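Local coordinates for PppA (PDB 6JKV), which probably removes phosphate from serine and threonine residues as a manganese-binding PP2C-family phosphatase, and regulates type VI secretion in Pseudomonas aeruginosa, at residues V59-G64 against G120-L125. Residues are numbered along the deposited sequence; the frame is centred on the assembly and turned at random.
Sequences VADGMG and GSTLVL
Thr122 OG1 has two hydrogen-bond partners: the backbone N of Asp61 donates to it at 3.0 Å, and Ser141 OG shares a further hydrogen bond with it. The hydroxyl stands between its own backbone N and carbonyl carbon (chi1 80°), which brings it across to the neighbouring strand, where it accepts the bond from Asp61 N at the break between strand residues 120-121 and 123-125. Threonine suits the place because its hydroxyl serves Asp61 N and Ser141 while its methyl, CG2, packs against the CB of Asp61. In return Thr122 N donates to Asp61 O at 2.8 Å, from well above the carbonyl plane. Val59 and Val124 exchange two backbone bonds, and Val59 CB lies 3.9 Å from Val124 CG1; Met63 N reaches Gly120 O at 2.9 Å, while the return bond from Gly120 N to Met63 O is longer, 3.3 Å. Met63 CG rests over the bare backbone of Gly120, 3.5 Å from Gly120 O. The opposite face carries Ser121, whose OG donates to Thr122 O in the carbonyl plane at 2.8 Å and sits 3.4 Å from the small CB of Ala60, beneath helix 69-82. Strands 56-63 and 120-129 are adjacent antiparallel strands in one sheet of the PP2C fold. With CG anti to its backbone N (chi1 -176°), Asp61 offers OD1 to one manganese, which Gly62 O also binds, and OD2 to the second, shared with Asp214 and Asp252. Both backbone polar atoms of Asp61 are thus tied to Thr122, which probably helps to steady the carboxylate bridging the two metals.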
# COMPACT_ATOMS: atom_id res chain seq x y z
N VAL A 59 -0.54 -0.20 -3.30
CA VAL A 59 -0.90 -1.51 -2.70
C VAL A 59 -2.23 -1.34 -1.96
O VAL A 59 -2.37 -0.37 -1.21
CB VAL A 59 0.21 -2.04 -1.79
CG1 VAL A 59 -0.24 -3.28 -1.04
CG2 VAL A 59 1.49 -2.31 -2.58
N ALA A 60 -3.17 -2.27 -2.17
CA ALA A 60 -4.50 -2.25 -1.54
C ALA A 60 -4.82 -3.63 -0.95
O ALA A 60 -4.78 -4.61 -1.70
CB ALA A 60 -5.54 -1.83 -2.55
N ASP A 61 -5.10 -3.68 0.35
CA ASP A 61 -5.45 -4.93 1.06
C ASP A 61 -6.98 -5.01 1.16
O ASP A 61 -7.56 -4.31 2.00
CB ASP A 61 -4.79 -4.99 2.44
CG ASP A 61 -5.05 -6.30 3.16
OD1 ASP A 61 -5.95 -7.04 2.72
OD2 ASP A 61 -4.36 -6.57 4.16
N GLY A 62 -7.59 -5.85 0.33
CA GLY A 62 -9.05 -6.05 0.32
C GLY A 62 -9.49 -6.90 1.48
O GLY A 62 -8.73 -7.78 1.91
N MET A 63 -10.70 -6.64 1.99
CA MET A 63 -11.33 -7.44 3.06
C MET A 63 -12.76 -7.78 2.65
O MET A 63 -13.43 -6.92 2.03
CB MET A 63 -11.33 -6.69 4.38
CG MET A 63 -11.94 -5.31 4.30
SD MET A 63 -12.30 -4.61 5.92
CE MET A 63 -10.88 -3.53 6.12
N GLY A 64 -13.22 -8.98 2.98
CA GLY A 64 -14.62 -9.39 2.77
C GLY A 64 -14.75 -10.69 2.01
O GLY A 64 -15.91 -11.12 1.79
N GLY A 120 -14.55 -3.86 1.69
CA GLY A 120 -13.64 -2.71 1.68
C GLY A 120 -12.24 -3.11 1.31
O GLY A 120 -11.99 -4.28 0.96
N SER A 121 -11.33 -2.15 1.40
CA SER A 121 -9.90 -2.38 1.14
C SER A 121 -9.10 -1.23 1.73
O SER A 121 -9.54 -0.07 1.65
CB SER A 121 -9.63 -2.53 -0.34
OG SER A 121 -8.23 -2.56 -0.59
N THR A 122 -7.97 -1.57 2.33
CA THR A 122 -6.96 -0.56 2.72
C THR A 122 -6.35 0.02 1.45
O THR A 122 -6.55 -0.54 0.33
CB THR A 122 -5.89 -1.17 3.63
OG1 THR A 122 -4.99 -1.85 2.75
CG2 THR A 122 -6.47 -2.11 4.67
N LEU A 123 -5.63 1.11 1.60
CA LEU A 123 -4.85 1.69 0.49
C LEU A 123 -3.57 2.28 1.04
O LEU A 123 -3.62 2.91 2.09
CB LEU A 123 -5.67 2.75 -0.23
CG LEU A 123 -4.88 3.49 -1.31
CD1 LEU A 123 -5.59 3.43 -2.64
CD2 LEU A 123 -4.58 4.91 -0.89
N VAL A 124 -2.47 2.09 0.31
CA VAL A 124 -1.23 2.89 0.47
C VAL A 124 -0.72 3.16 -0.94
O VAL A 124 -0.60 2.21 -1.74
CB VAL A 124 -0.19 2.18 1.36
CG1 VAL A 124 0.17 0.79 0.86
CG2 VAL A 124 1.06 3.02 1.51
N LEU A 125 -0.47 4.43 -1.26
CA LEU A 125 0.09 4.81 -2.57
C LEU A 125 1.27 5.74 -2.32
O LEU A 125 1.35 6.37 -1.25
CB LEU A 125 -0.99 5.41 -3.48
CG LEU A 125 -1.48 6.83 -3.20
CD1 LEU A 125 -0.62 7.87 -3.90
CD2 LEU A 125 -2.93 6.98 -3.63